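PDB 3CSW: probable branched-chain-amino-acid aminotransferase from Thermotoga maritima MSB8, which probably catalyses the transfer of an amino group from leucine, isoleucine or valine to 2-oxoglutarate, using pyridoxal 5'-phosphate as cofactor. Local coordinates for residues E126-N131 and I159-D164; Y163-L168 and E176-N181. All blocks are in the same frame, centred on the assembly; numbering follows the deposited sequence. Where two conformers were deposited one is given.

How the contacts relate
Contacts 1 and 2 lie side by side in one mixed sheet, their centres about 8 Å apart, and share Y163 and D164. Along the chain, strand 125-129 comes first, then helix 150-156 and the loop 159-164, then strand 164-168, and last the strand 174-177 with the turn behind it. Contact 1 is where the loop reaches strand 125-129; contact 2 is the hairpin that follows. Backbone bonds between K128 and I166 and between S130 and I166 tie the two together. D164 thus stands between the partly exposed junction of the loop with the central strand 125-129 and the buried turn that meets pyridoxal phosphate, which links the cofactor site to the sheet behind it.

Contact 1 (E126-N131 and I159-D164); sequences EVKISN and IVDCYD
C162 lays its CB over the backbone carbonyl of E126, with CB 3.4 Å from E126 O, and in one of the two modelled conformers of E126 that CB also rests against the glutamate CG. The same carbonyl oxygen accepts a backbone bond: Y163 N donates to E126 O at 2.8 Å, nearly straight (174° at the hydrogen). Beside this bond Y163 CB also packs on E126 O, while the ring runs off to a different partner, its OH bonded to H239. One residue further on, V127 turns its backbone to D164. Its CA comes to 3.3 Å from D164 O in a C-H...O contact, and V127 CB packs on the same oxygen; K128 N adds a weak bond of 3.5 Å to D164 O. K128 itself climbs out of the strand, CG beside its own backbone N (chi1 -68°) and the rest of the chain stretched out, which carries the ammonium past C162 to the aspartate. There K128 NZ meets D161 OD1 at 2.9 Å in a salt bridge, the two side chains crossing at about a right angle. The ammonium does not lie in the plane of the carboxylate but comes from above it, 48° out. D161 is exposed, so solvent probably weakens this ion pair. Taken together, the contact joins strand 125-129 to the segment entering its parallel neighbour 164-168. This is the closing end of a beta-alpha-beta crossover whose connection carries helix 150-156 and K145, the probable attachment point of the cofactor.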
ATOM      1  N   GLU A 126     -21.838  21.742   2.258  1.00 30.75           N
ATOM      2  CA  GLU A 126     -21.754  20.413   1.616  0.50 30.34           C
ATOM      3  C   GLU A 126     -20.293  20.077   1.340  1.00 30.37           C
ATOM      4  O   GLU A 126     -19.540  20.925   0.876  1.00 29.48           O
ATOM      5  CB  GLU A 126     -22.499  20.410   0.269  0.50 31.00           C
ATOM      6  CG  GLU A 126     -22.223  19.195  -0.673  0.50 31.09           C
ATOM      7  CD  GLU A 126     -22.979  17.922  -0.293  0.50 30.20           C
ATOM      8  OE1 GLU A 126     -24.081  18.036   0.257  0.50 32.67           O
ATOM      9  OE2 GLU A 126     -22.499  16.817  -0.581  0.50 14.15           O
ATOM     10  N   VAL A 127     -19.888  18.840   1.632  1.00 29.69           N
ATOM     11  CA  VAL A 127     -18.559  18.336   1.289  1.00 28.41           C
ATOM     12  C   VAL A 127     -18.751  16.971   0.613  1.00 29.36           C
ATOM     13  O   VAL A 127     -19.792  16.303   0.782  1.00 30.15           O
ATOM     14  CB  VAL A 127     -17.593  18.206   2.513  1.00 28.81           C
ATOM     15  CG1 VAL A 127     -17.426  19.525   3.201  1.00 26.10           C
ATOM     16  CG2 VAL A 127     -18.091  17.180   3.516  1.00 23.51           C
ATOM     17  N   LYS A 128     -17.758  16.554  -0.159  1.00 30.08           N
ATOM     18  CA  LYS A 128     -17.797  15.251  -0.805  1.00 29.92           C
ATOM     19  C   LYS A 128     -16.467  14.543  -0.657  1.00 28.86           C
ATOM     20  O   LYS A 128     -15.427  15.198  -0.569  1.00 31.40           O
ATOM     21  CB  LYS A 128     -18.144  15.408  -2.292  1.00 30.72           C
ATOM     22  CG  LYS A 128     -19.527  15.884  -2.510  1.00 34.18           C
ATOM     23  CD  LYS A 128     -19.838  16.130  -3.956  1.00 40.31           C
ATOM     24  CE  LYS A 128     -21.216  16.739  -4.088  1.00 43.38           C
ATOM     25  NZ  LYS A 128     -21.662  16.677  -5.497  1.00 49.98           N
ATOM     26  N   ILE A 129     -16.493  13.207  -0.644  1.00 29.96           N
ATOM     27  CA  ILE A 129     -15.254  12.393  -0.683  1.00 28.70           C
ATOM     28  C   ILE A 129     -14.531  12.665  -2.023  1.00 28.12           C
ATOM     29  O   ILE A 129     -15.128  12.579  -3.092  1.00 30.14           O
ATOM     30  CB  ILE A 129     -15.529  10.844  -0.503  1.00 30.27           C
ATOM     31  CG1 ILE A 129     -16.261  10.546   0.818  1.00 29.72           C
ATOM     32  CG2 ILE A 129     -14.232  10.028  -0.517  1.00 27.74           C
ATOM     33  CD1 ILE A 129     -15.555  11.072   2.080  1.00 30.96           C
ATOM     34  N   SER A 130     -13.254  13.016  -1.954  1.00 27.56           N
ATOM     35  CA  SER A 130     -12.418  13.242  -3.138  1.00 28.72           C
ATOM     36  C   SER A 130     -12.055  11.915  -3.846  1.00 31.44           C
ATOM     37  O   SER A 130     -11.968  10.855  -3.198  1.00 30.00           O
ATOM     38  CB  SER A 130     -11.124  13.917  -2.680  1.00 27.79           C
ATOM     39  OG  SER A 130     -10.238  14.190  -3.731  1.00 27.38           O
ATOM     40  N   ASN A 131     -11.794  12.003  -5.152  1.00 32.69           N
ATOM     41  CA  ASN A 131     -11.223  10.898  -5.949  1.00 33.78           C
ATOM     42  C   ASN A 131      -9.716  10.856  -5.900  1.00 31.47           C
ATOM     43  O   ASN A 131      -9.129  10.022  -6.566  1.00 34.00           O
ATOM     44  CB  ASN A 131     -11.554  11.016  -7.438  1.00 38.16           C
ATOM     45  CG  ASN A 131     -13.008  10.918  -7.726  1.00 50.09           C
ATOM     46  OD1 ASN A 131     -13.752  10.161  -7.077  1.00 53.07           O
ATOM     47  ND2 ASN A 131     -13.445  11.684  -8.728  1.00 60.22           N
ATOM     48  N   ILE A 159     -13.662  20.731  -6.556  1.00 32.53           N
ATOM     49  CA  ILE A 159     -14.638  21.471  -5.775  1.00 32.22           C
ATOM     50  C   ILE A 159     -15.558  22.207  -6.750  1.00 34.55           C
ATOM     51  O   ILE A 159     -15.206  23.277  -7.232  1.00 34.86           O
ATOM     52  CB  ILE A 159     -13.981  22.463  -4.783  1.00 31.47           C
ATOM     53  CG1 ILE A 159     -12.976  21.749  -3.864  1.00 31.11           C
ATOM     54  CG2 ILE A 159     -15.065  23.156  -3.981  1.00 32.63           C
ATOM     55  CD1 ILE A 159     -12.013  22.720  -3.161  1.00 27.17           C
ATOM     56  N   VAL A 160     -16.712  21.606  -7.063  1.00 38.09           N
ATOM     57  CA  VAL A 160     -17.678  22.183  -7.997  1.00 39.31           C
ATOM     58  C   VAL A 160     -19.011  22.458  -7.287  1.00 42.78           C
ATOM     59  O   VAL A 160     -19.392  23.619  -7.130  1.00 45.56           O
ATOM     60  CB  VAL A 160     -17.885  21.314  -9.282  1.00 39.75           C
ATOM     61  CG1 VAL A 160     -18.736  22.049 -10.268  1.00 34.42           C
ATOM     62  CG2 VAL A 160     -16.564  20.994  -9.927  1.00 37.97           C
ATOM     63  N   ASP A 161     -19.746  21.431  -6.876  1.00 43.88           N
ATOM     64  CA  ASP A 161     -20.972  21.698  -6.110  1.00 44.39           C
ATOM     65  C   ASP A 161     -20.810  21.284  -4.657  1.00 41.69           C
ATOM     66  O   ASP A 161     -21.634  20.577  -4.084  1.00 43.25           O
ATOM     67  CB  ASP A 161     -22.247  21.136  -6.749  1.00 47.03           C
ATOM     68  CG  ASP A 161     -22.156  19.677  -7.088  1.00 55.64           C
ATOM     69  OD1 ASP A 161     -21.050  19.073  -6.941  1.00 59.09           O
ATOM     70  OD2 ASP A 161     -23.223  19.155  -7.532  1.00 55.62           O
ATOM     71  N   CYS A 162     -19.720  21.760  -4.070  1.00 38.00           N
ATOM     72  CA  CYS A 162     -19.453  21.563  -2.661  1.00 34.78           C
ATOM     73  C   CYS A 162     -18.484  22.635  -2.189  1.00 30.92           C
ATOM     74  O   CYS A 162     -17.960  23.430  -2.973  1.00 31.00           O
ATOM     75  CB  CYS A 162     -18.960  20.125  -2.382  1.00 33.32           C
ATOM     76  SG  CYS A 162     -17.434  19.681  -3.194  1.00 33.53           S
ATOM     77  N   TYR A 163     -18.283  22.674  -0.887  1.00 28.96           N
ATOM     78  CA  TYR A 163     -17.390  23.629  -0.266  1.00 30.12           C
ATOM     79  C   TYR A 163     -15.922  23.176  -0.256  1.00 28.12           C
ATOM     80  O   TYR A 163     -15.021  23.952  -0.496  1.00 28.37           O
ATOM     81  CB  TYR A 163     -17.872  23.820   1.171  1.00 30.28           C
ATOM     82  CG  TYR A 163     -17.138  24.854   1.945  1.00 26.00           C
ATOM     83  CD1 TYR A 163     -17.483  26.206   1.828  1.00 31.45           C
ATOM     84  CD2 TYR A 163     -16.142  24.500   2.849  1.00 28.58           C
ATOM     85  CE1 TYR A 163     -16.834  27.179   2.583  1.00 32.59           C
ATOM     86  CE2 TYR A 163     -15.476  25.475   3.608  1.00 26.74           C
ATOM     87  CZ  TYR A 163     -15.818  26.807   3.465  1.00 30.75           C
ATOM     88  OH  TYR A 163     -15.159  27.768   4.218  1.00 30.80           O
ATOM     89  N   ASP A 164     -15.694  21.930   0.123  1.00 30.28           N
ATOM     90  CA  ASP A 164     -14.372  21.314   0.080  1.00 28.18           C
ATOM     91  C   ASP A 164     -14.586  19.825  -0.186  1.00 27.92           C
ATOM     92  O   ASP A 164     -15.689  19.320  -0.025  1.00 29.89           O
ATOM     93  CB  ASP A 164     -13.620  21.560   1.403  1.00 28.04           C
ATOM     94  CG  ASP A 164     -12.103  21.339   1.292  1.00 29.25           C
ATOM     95  OD1 ASP A 164     -11.613  21.037   0.188  1.00 25.27           O
ATOM     96  OD2 ASP A 164     -11.389  21.462   2.319  1.00 26.30           O
TER

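Contact 2 (Y163-L168 and E176-N181); sequences YDVILL and EGSFSN. With PLP (pyridoxal-5'-phosphate), chain E.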
ATOM      1  N   TYR A 163     -18.283  22.674  -0.887  1.00 28.96           N
ATOM      2  CA  TYR A 163     -17.390  23.629  -0.266  1.00 30.12           C
ATOM      3  C   TYR A 163     -15.922  23.176  -0.256  1.00 28.12           C
ATOM      4  O   TYR A 163     -15.021  23.952  -0.496  1.00 28.37           O
ATOM      5  CB  TYR A 163     -17.872  23.820   1.171  1.00 30.28           C
ATOM      6  CG  TYR A 163     -17.138  24.854   1.945  1.00 26.00           C
ATOM      7  CD1 TYR A 163     -17.483  26.206   1.828  1.00 31.45           C
ATOM      8  CD2 TYR A 163     -16.142  24.500   2.849  1.00 28.58           C
ATOM      9  CE1 TYR A 163     -16.834  27.179   2.583  1.00 32.59           C
ATOM     10  CE2 TYR A 163     -15.476  25.475   3.608  1.00 26.74           C
ATOM     11  CZ  TYR A 163     -15.818  26.807   3.465  1.00 30.75           C
ATOM     12  OH  TYR A 163     -15.159  27.768   4.218  1.00 30.80           O
ATOM     13  N   ASP A 164     -15.694  21.930   0.123  1.00 30.28           N
ATOM     14  CA  ASP A 164     -14.372  21.314   0.080  1.00 28.18           C
ATOM     15  C   ASP A 164     -14.586  19.825  -0.186  1.00 27.92           C
ATOM     16  O   ASP A 164     -15.689  19.320  -0.025  1.00 29.89           O
ATOM     17  CB  ASP A 164     -13.620  21.560   1.403  1.00 28.04           C
ATOM     18  CG  ASP A 164     -12.103  21.339   1.292  1.00 29.25           C
ATOM     19  OD1 ASP A 164     -11.613  21.037   0.188  1.00 25.27           O
ATOM     20  OD2 ASP A 164     -11.389  21.462   2.319  1.00 26.30           O
ATOM     21  N   VAL A 165     -13.543  19.142  -0.649  1.00 31.16           N
ATOM     22  CA  VAL A 165     -13.538  17.689  -0.833  1.00 29.76           C
ATOM     23  C   VAL A 165     -12.655  17.048   0.264  1.00 29.72           C
ATOM     24  O   VAL A 165     -11.681  17.641   0.707  1.00 27.45           O
ATOM     25  CB  VAL A 165     -13.067  17.263  -2.250  1.00 31.06           C
ATOM     26  CG1 VAL A 165     -14.098  17.693  -3.313  1.00 26.27           C
ATOM     27  CG2 VAL A 165     -11.651  17.799  -2.577  1.00 25.14           C
ATOM     28  N   ILE A 166     -13.038  15.851   0.719  1.00 30.64           N
ATOM     29  CA  ILE A 166     -12.322  15.122   1.757  1.00 28.19           C
ATOM     30  C   ILE A 166     -11.364  14.079   1.140  1.00 28.50           C
ATOM     31  O   ILE A 166     -11.794  13.137   0.469  1.00 28.18           O
ATOM     32  CB  ILE A 166     -13.328  14.442   2.723  1.00 29.25           C
ATOM     33  CG1 ILE A 166     -14.398  15.451   3.210  1.00 28.29           C
ATOM     34  CG2 ILE A 166     -12.624  13.763   3.867  1.00 24.45           C
ATOM     35  CD1 ILE A 166     -13.907  16.785   3.764  1.00 29.47           C
ATOM     36  N   LEU A 167     -10.065  14.293   1.343  1.00 28.30           N
ATOM     37  CA  LEU A 167      -9.030  13.349   0.934  1.00 27.17           C
ATOM     38  C   LEU A 167      -8.860  12.274   2.003  1.00 29.37           C
ATOM     39  O   LEU A 167      -8.656  12.582   3.186  1.00 29.64           O
ATOM     40  CB  LEU A 167      -7.676  14.031   0.673  1.00 28.47           C
ATOM     41  CG  LEU A 167      -7.479  14.941  -0.544  1.00 28.10           C
ATOM     42  CD1 LEU A 167      -8.040  16.323  -0.260  1.00 25.07           C
ATOM     43  CD2 LEU A 167      -6.006  14.998  -1.010  1.00 22.59           C
ATOM     44  N   LEU A 168      -9.024  11.023   1.573  1.00 28.53           N
ATOM     45  CA  LEU A 168      -8.721   9.865   2.365  1.00 27.49           C
ATOM     46  C   LEU A 168      -7.281   9.480   2.059  1.00 27.96           C
ATOM     47  O   LEU A 168      -6.754   9.803   0.986  1.00 27.52           O
ATOM     48  CB  LEU A 168      -9.630   8.681   1.995  1.00 24.69           C
ATOM     49  CG  LEU A 168     -11.138   8.937   1.931  1.00 24.56           C
ATOM     50  CD1 LEU A 168     -11.853   7.662   1.608  1.00 19.66           C
ATOM     51  CD2 LEU A 168     -11.632   9.566   3.200  1.00 19.12           C
ATOM     52  N   GLU A 176      -7.900  14.729   5.497  1.00 29.24           N
ATOM     53  CA  GLU A 176      -8.326  16.088   5.628  1.00 26.43           C
ATOM     54  C   GLU A 176      -8.995  16.584   4.358  1.00 26.69           C
ATOM     55  O   GLU A 176      -8.982  15.912   3.355  1.00 26.39           O
ATOM     56  CB  GLU A 176      -7.099  16.959   5.938  1.00 26.67           C
ATOM     57  CG  GLU A 176      -6.009  16.938   4.865  1.00 30.63           C
ATOM     58  CD  GLU A 176      -4.636  17.310   5.400  1.00 35.50           C
ATOM     59  OE1 GLU A 176      -4.487  18.386   6.001  1.00 39.97           O
ATOM     60  OE2 GLU A 176      -3.691  16.524   5.209  1.00 37.85           O
ATOM     61  N   GLY A 177      -9.550  17.795   4.409  1.00 28.01           N
ATOM     62  CA  GLY A 177     -10.028  18.457   3.209  1.00 28.21           C
ATOM     63  C   GLY A 177      -8.861  19.010   2.399  1.00 29.62           C
ATOM     64  O   GLY A 177      -7.747  19.079   2.904  1.00 31.58           O
ATOM     65  N   SER A 178      -9.132  19.433   1.152  1.00 31.05           N
ATOM     66  CA  SER A 178      -8.114  20.050   0.269  1.00 29.74           C
ATOM     67  C   SER A 178      -7.521  21.369   0.816  1.00 30.84           C
ATOM     68  O   SER A 178      -6.413  21.765   0.437  1.00 32.46           O
ATOM     69  CB  SER A 178      -8.644  20.230  -1.169  1.00 29.13           C
ATOM     70  OG  SER A 178      -9.547  21.322  -1.310  1.00 31.61           O
ATOM     71  N   PHE A 179      -8.249  22.038   1.707  1.00 30.21           N
ATOM     72  CA  PHE A 179      -7.780  23.294   2.314  1.00 30.37           C
ATOM     73  C   PHE A 179      -8.203  23.442   3.794  1.00 30.61           C
ATOM     74  O   PHE A 179      -8.112  24.542   4.346  1.00 30.44           O
ATOM     75  CB  PHE A 179      -8.249  24.523   1.497  1.00 28.18           C
ATOM     76  CG  PHE A 179      -9.773  24.714   1.434  1.00 32.90           C
ATOM     77  CD1 PHE A 179     -10.462  25.403   2.446  1.00 29.80           C
ATOM     78  CD2 PHE A 179     -10.512  24.254   0.335  1.00 30.70           C
ATOM     79  CE1 PHE A 179     -11.838  25.586   2.372  1.00 29.12           C
ATOM     80  CE2 PHE A 179     -11.899  24.447   0.256  1.00 30.36           C
ATOM     81  CZ  PHE A 179     -12.564  25.107   1.295  1.00 27.02           C
ATOM     82  N   SER A 180      -8.625  22.343   4.430  1.00 29.27           N
ATOM     83  CA  SER A 180      -9.128  22.360   5.799  1.00 29.13           C
ATOM     84  C   SER A 180      -8.830  21.056   6.512  1.00 29.85           C
ATOM     85  O   SER A 180      -8.530  20.091   5.874  1.00 31.98           O
ATOM     86  CB  SER A 180     -10.654  22.554   5.786  1.00 29.76           C
ATOM     87  OG  SER A 180     -11.331  21.531   5.031  1.00 27.21           O
ATOM     88  N   ASN A 181      -8.911  21.048   7.845  1.00 30.41           N
ATOM     89  CA  ASN A 181      -8.917  19.815   8.621  1.00 28.21           C
ATOM     90  C   ASN A 181     -10.357  19.393   8.972  1.00 27.81           C
ATOM     91  O   ASN A 181     -11.292  20.205   8.932  1.00 26.95           O
ATOM     92  CB  ASN A 181      -8.064  19.931   9.878  1.00 28.41           C
ATOM     93  CG  ASN A 181      -6.572  20.046   9.580  1.00 25.09           C
ATOM     94  OD1 ASN A 181      -5.983  21.124   9.734  1.00 30.62           O
ATOM     95  ND2 ASN A 181      -5.952  18.939   9.167  1.00 26.96           N
TER
HETATM   96  N1  PLP E 300      -5.181  20.931   5.157  1.00 37.69           N
HETATM   97  C2  PLP E 300      -4.621  21.409   3.977  1.00 44.18           C
HETATM   98  C2A PLP E 300      -4.322  20.416   2.897  1.00 37.75           C
HETATM   99  C3  PLP E 300      -4.357  22.789   3.830  1.00 50.38           C
HETATM  100  O3  PLP E 300      -3.883  23.295   2.643  1.00 51.69           O
HETATM  101  C4  PLP E 300      -4.665  23.675   4.891  1.00 53.30           C
HETATM  102  C4A PLP E 300      -4.454  25.156   4.737  1.00 53.47           C
HETATM  103  O4A PLP E 300      -5.314  25.852   4.165  1.00 64.86           O
HETATM  104  C5  PLP E 300      -5.237  23.168   6.070  1.00 43.80           C
HETATM  105  C6  PLP E 300      -5.478  21.797   6.191  1.00 36.73           C
HETATM  106  C5A PLP E 300      -5.792  24.084   7.136  1.00 42.16           C
HETATM  107  O4P PLP E 300      -4.750  24.531   7.993  1.00 44.26           O
HETATM  108  P   PLP E 300      -4.839  25.931   8.827  1.00 42.88           P
HETATM  109  O1P PLP E 300      -3.452  26.277   9.405  1.00 40.80           O
HETATM  110  O2P PLP E 300      -5.825  25.778   9.949  1.00 35.11           O
HETATM  111  O3P PLP E 300      -5.307  26.975   7.822  1.00 42.59           O
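The beta hairpin of strands 164-168 and 174-177 leads here into a turn that forms part of the pyridoxal phosphate pocket. L167 and E176 are a hydrogen-bonded antiparallel pair, L167 N giving 2.8 Å to E176 O and E176 N answering to L167 O. From this strand E176 extends its side chain beyond CG, and its OE1 accepts a 2.8 Å bond from N1 of the pyridine ring; OE2 is held by R134 and by L200 N. Such a carboxylate beside N1 is likely to favour the protonated ring.

Behind the turn, D164 is its anchor: CG lies anti to the backbone N (chi1 -162°), which sends the carboxylate to the turn. Three bonds come from there, besides a weak one from S178 N, and a fourth from V165 N in D164's own strand. S178 OG donates to D164 OD1 at 2.6 Å on the syn side, and V165 N reaches the same oxygen from above the carboxylate plane. OD2 receives S180 OG at 2.7 Å on its anti lone pair, and F179 N at 3.3 Å on the syn side. The F179 ring lies flat over the carboxylate, planes 16° apart, with D164 OD2 3.5 Å above the ring centre, while Y163 O meets the ring edge in plane. G177 passes so close to OD2 that a side chain there would collide with it. With an alanine here in place of D164, both serine hydroxyls and F179 N would probably lose their acceptor, leaving the turn beside the cofactor freer to shift.

V165 and L167 pack on A155 of helix 150-156, and the I166 side chain lies beside V127 and I129 of the neighbouring strand 125-129. Strand 234-239 adds L237 against Y163 and S180, and H239 edge-to-face with F179.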